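Local coordinates for imelysin-like protein (PDB 3PF0) that is of unknown function but, as a member of the imelysin-like (peptidase M75) family, may act as a metalloendopeptidase, at residues P286-T289 against A290-S294; V44-S47 against A48-K52. One frame throughout, in Å; residues are numbered along the deposited sequence.

Contact 1. Residues P286-T289 against A290-S294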
loop_
_atom_site.group_PDB
_atom_site.type_symbol
_atom_site.label_atom_id
_atom_site.label_comp_id
_atom_site.label_asym_id
_atom_site.label_seq_id
_atom_site.Cartn_x
_atom_site.Cartn_y
_atom_site.Cartn_z
ATOM N N PRO A 286 3.574 19.292 8.375
ATOM C CA PRO A 286 4.030 20.419 9.217
ATOM C C PRO A 286 4.358 20.050 10.668
ATOM O O PRO A 286 5.261 20.653 11.246
ATOM C CB PRO A 286 2.846 21.398 9.186
ATOM C CG PRO A 286 2.091 21.056 7.972
ATOM C CD PRO A 286 2.265 19.583 7.753
ATOM N N VAL A 287 3.629 19.076 11.255
ATOM C CA VAL A 287 3.828 18.612 12.633
ATOM C C VAL A 287 5.228 17.982 12.758
ATOM O O VAL A 287 5.921 18.234 13.742
ATOM C CB VAL A 287 2.693 17.644 13.083
ATOM C CG1 VAL A 287 2.861 17.207 14.540
ATOM C CG2 VAL A 287 1.321 18.287 12.887
ATOM N N LEU A 288 5.659 17.213 11.743
ATOM C CA LEU A 288 6.968 16.572 11.744
ATOM C C LEU A 288 8.088 17.561 11.409
ATOM O O LEU A 288 9.151 17.478 12.027
ATOM C CB LEU A 288 7.009 15.371 10.776
ATOM C CG LEU A 288 8.350 14.632 10.657
ATOM C CD1 LEU A 288 8.807 14.068 12.002
ATOM C CD2 LEU A 288 8.296 13.568 9.566
ATOM N N THR A 289 7.870 18.470 10.427
ATOM C CA THR A 289 8.879 19.462 10.010
ATOM C C THR A 289 9.206 20.419 11.170
ATOM O O THR A 289 10.339 20.897 11.247
ATOM C CB THR A 289 8.460 20.222 8.740
ATOM O OG1 THR A 289 7.242 20.926 8.973
ATOM C CG2 THR A 289 8.331 19.309 7.511
ATOM N N ALA A 290 8.234 20.655 12.087
ATOM C CA ALA A 290 8.414 21.490 13.280
ATOM C C ALA A 290 9.305 20.775 14.309
ATOM O O ALA A 290 10.096 21.431 14.993
ATOM C CB ALA A 290 7.066 21.838 13.895
ATOM N N ILE A 291 9.181 19.433 14.405
ATOM C CA ILE A 291 9.984 18.585 15.296
ATOM C C ILE A 291 11.445 18.590 14.793
ATOM O O ILE A 291 12.371 18.716 15.599
ATOM C CB ILE A 291 9.370 17.151 15.392
ATOM C CG1 ILE A 291 8.063 17.171 16.211
ATOM C CG2 ILE A 291 10.362 16.127 15.967
ATOM C CD1 ILE A 291 7.111 15.969 16.011
ATOM N N LEU A 292 11.634 18.489 13.462
ATOM C CA LEU A 292 12.954 18.475 12.820
ATOM C C LEU A 292 13.589 19.865 12.779
ATOM O O LEU A 292 14.813 19.970 12.850
ATOM C CB LEU A 292 12.872 17.913 11.388
ATOM C CG LEU A 292 12.352 16.484 11.212
ATOM C CD1 LEU A 292 11.920 16.245 9.782
ATOM C CD2 LEU A 292 13.387 15.450 11.632
ATOM N N GLY A 293 12.758 20.902 12.652
ATOM C CA GLY A 293 13.190 22.291 12.553
ATOM C C GLY A 293 13.369 23.017 13.871
ATOM O O GLY A 293 12.957 24.175 13.997
ATOM N N SER A 294 14.005 22.352 14.853
ATOM C CA SER A 294 14.279 22.924 16.174
ATOM C C SER A 294 15.645 23.644 16.211
ATOM O O SER A 294 15.868 24.474 17.096
ATOM C CB SER A 294 14.216 21.843 17.248
ATOM O OG SER A 294 12.893 21.354 17.394
#

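Contact 2. Residues V44-S47 against A48-K52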
loop_
_atom_site.group_PDB
_atom_site.type_symbol
_atom_site.label_atom_id
_atom_site.label_comp_id
_atom_site.label_asym_id
_atom_site.label_seq_id
_atom_site.Cartn_x
_atom_site.Cartn_y
_atom_site.Cartn_z
ATOM N N VAL A 44 17.729 15.979 17.484
ATOM C CA VAL A 44 16.843 17.029 18.003
ATOM C C VAL A 44 16.190 16.558 19.304
ATOM O O VAL A 44 16.038 15.351 19.518
ATOM C CB VAL A 44 15.768 17.524 16.985
ATOM C CG1 VAL A 44 16.404 18.231 15.795
ATOM C CG2 VAL A 44 14.834 16.401 16.530
ATOM N N ASP A 45 15.789 17.510 20.159
ATOM C CA ASP A 45 15.120 17.206 21.419
ATOM C C ASP A 45 13.614 17.116 21.203
ATOM O O ASP A 45 13.004 18.075 20.729
ATOM C CB ASP A 45 15.453 18.260 22.494
ATOM C CG ASP A 45 16.894 18.222 22.953
ATOM O OD1 ASP A 45 17.267 17.259 23.660
ATOM O OD2 ASP A 45 17.649 19.157 22.612
ATOM N N ILE A 46 13.025 15.951 21.517
ATOM C CA ILE A 46 11.579 15.709 21.414
ATOM C C ILE A 46 11.051 15.391 22.814
ATOM O O ILE A 46 11.496 14.414 23.424
ATOM C CB ILE A 46 11.204 14.586 20.393
ATOM C CG1 ILE A 46 11.928 14.759 19.039
ATOM C CG2 ILE A 46 9.668 14.488 20.214
ATOM C CD1 ILE A 46 12.037 13.497 18.196
ATOM N N SER A 47 10.108 16.206 23.322
ATOM C CA SER A 47 9.505 15.968 24.632
ATOM C C SER A 47 8.501 14.807 24.554
ATOM O O SER A 47 8.032 14.464 23.462
ATOM C CB SER A 47 8.834 17.230 25.162
ATOM O OG SER A 47 7.684 17.566 24.407
ATOM N N ALA A 48 8.191 14.195 25.713
ATOM C CA ALA A 48 7.245 13.086 25.821
ATOM C C ALA A 48 5.859 13.504 25.320
ATOM O O ALA A 48 5.186 12.705 24.671
ATOM C CB ALA A 48 7.163 12.607 27.260
ATOM N N GLU A 49 5.470 14.774 25.569
ATOM C CA GLU A 49 4.191 15.343 25.166
ATOM C C GLU A 49 4.144 15.619 23.662
ATOM O O GLU A 49 3.135 15.288 23.034
ATOM C CB GLU A 49 3.881 16.616 25.967
ATOM C CG GLU A 49 2.392 16.844 26.214
ATOM C CD GLU A 49 1.617 15.719 26.880
ATOM O OE1 GLU A 49 2.143 15.103 27.836
ATOM O OE2 GLU A 49 0.469 15.462 26.449
ATOM N N THR A 50 5.231 16.193 23.078
ATOM C CA THR A 50 5.346 16.475 21.637
ATOM C C THR A 50 5.236 15.159 20.861
ATOM O O THR A 50 4.531 15.105 19.851
ATOM C CB THR A 50 6.664 17.226 21.328
ATOM O OG1 THR A 50 6.610 18.508 21.940
ATOM C CG2 THR A 50 6.940 17.387 19.820
ATOM N N GLU A 51 5.913 14.102 21.361
ATOM C CA GLU A 51 5.915 12.770 20.770
ATOM C C GLU A 51 4.518 12.159 20.835
ATOM O O GLU A 51 4.043 11.654 19.822
ATOM C CB GLU A 51 6.929 11.880 21.490
ATOM C CG GLU A 51 7.492 10.769 20.629
ATOM C CD GLU A 51 8.682 10.088 21.269
ATOM O OE1 GLU A 51 9.754 10.727 21.366
ATOM O OE2 GLU A 51 8.541 8.915 21.683
ATOM N N LYS A 52 3.851 12.238 22.011
ATOM C CA LYS A 52 2.486 11.741 22.223
ATOM C C LYS A 52 1.512 12.401 21.220
ATOM O O LYS A 52 0.733 11.692 20.575
ATOM C CB LYS A 52 2.046 12.003 23.676
ATOM C CG LYS A 52 0.635 11.534 24.016
ATOM C CD LYS A 52 0.247 11.934 25.428
ATOM C CE LYS A 52 -1.096 11.390 25.832
ATOM N NZ LYS A 52 -1.487 11.883 27.178
#

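Contact 1. Residues P286-T289 against A290-S294
Gly293 N donates to Thr289 O at 2.8 Å, and Leu292 N donates to Leu288 O at 3.0 Å. Both are i to i+4 bonds of the short helix 286-292. Leu288 O also takes a weak bond from Ile291 N. At the start of the helix, Pro286 O is gripped by two donors. Ala290 N reaches it at 3.1 Å in the usual helical way. The hydroxyl Thr289 OG1 donates to Pro286 O at 3.0 Å. It comes from above the carbonyl plane, with a C=O...OG1 angle of only 100°, and from the same face as Ala290 N. The torsion of Thr289 explains this: OG1 sits between the backbone N and the carbonyl carbon (chi1 60°), folded back over the preceding turn. A valine here would probably leave Pro286 O with the backbone NH of Ala290 but without its second donor. Gly293 is the first residue to leave helical geometry. Just beyond it, Ser294 OG bonds back to Ile291 O at 3.2 Å, so a side chain holds a carbonyl of the last turn.

The apolar packing is slighter. Leu288 CG meets Leu292 CD1 at 4.0 Å, and the two side chains run at a slant to one another. Ile291 lies closer to the backbone: its CD1 is 3.4 Å from Val287 O.

The buried residues Leu288, Ile291 and Leu292 turn to the rest of the protein. Leu288 and Ile291 both touch Tyr54 of helix 48-84, and Ile291 also reaches Thr50 there. Leu292 rests on Leu348 and Thr351 of helix 327-351 and on Ala301 of helix 298-316. The short helix is thus set against three longer ones.

Contact 2. Residues V44-S47 against A48-K52
Ile46 and Glu51 meet at the flat carboxylate of Glu51, where OE1 lies 3.9 Å from the methyl CG2 of Ile46. The two side chains cross at about a right angle. The same methyl also approaches the root of the acid, with Ile46 CG2 4.0 Å from Glu51 CB. CG of Glu51 stands opposite the backbone N (chi1 -153°), and the chain is extended beyond it, which brings the carboxylate alongside the isoleucine methyl. Thr220 and Asp224 of another loop also touch this buried side chain.

The other flat group is the peptide carbonyl of Ser47. Its oxygen accepts from Glu51 N at 3.0 Å, with an N-H...O angle of 162°. This bond closes the first turn of helix 48-84.

Over the start of that turn the side chains of Ser47 and Thr50 meet hydroxyl to hydroxyl. Ser47 OG and Thr50 OG1 are hydrogen-bonded at 2.9 Å, and either could be the donor. Ser47 chi1 of 69° lifts OG over the opening turn to meet the threonine. The methyl of Thr50 serves a different partner: its CG2 packs on Ile46 CG2 at 4.0 Å. Thr50 therefore offers its hydroxyl to the serine and its methyl to the isoleucine.

A serine at the N-cap is a common way to begin a helix; here its hydroxyl bonds to that of Thr50, three residues on. Ile46 and Glu51 hold the two positions of a hydrophobic staple, but with an acid as one member they do not form a true one. The arrangement marks where the incoming loop turns into the long helix 48-84.

Overall arrangement
Near the N terminus of the modelled chain, contact 2 forms at the junction where the loop 44-47 enters helix 48-84. Contact 1 comes much later, on the short helix 286-292 and the turn that leaves it. Each is local, and the two are in series, neither nested nor crossed. In space they are neighbours, with centres about 11 Å apart on the same side of the chain's centre. Ile291 makes the bridge: its CG2 lies 3.7 Å from Ile46 CG1, and its CG1 lies 3.8 Å from Thr50 CG2. Val44 packs against the carbonyl oxygens of Ile291 and Leu292. The start of the first helix is thereby tied to the end of a late one.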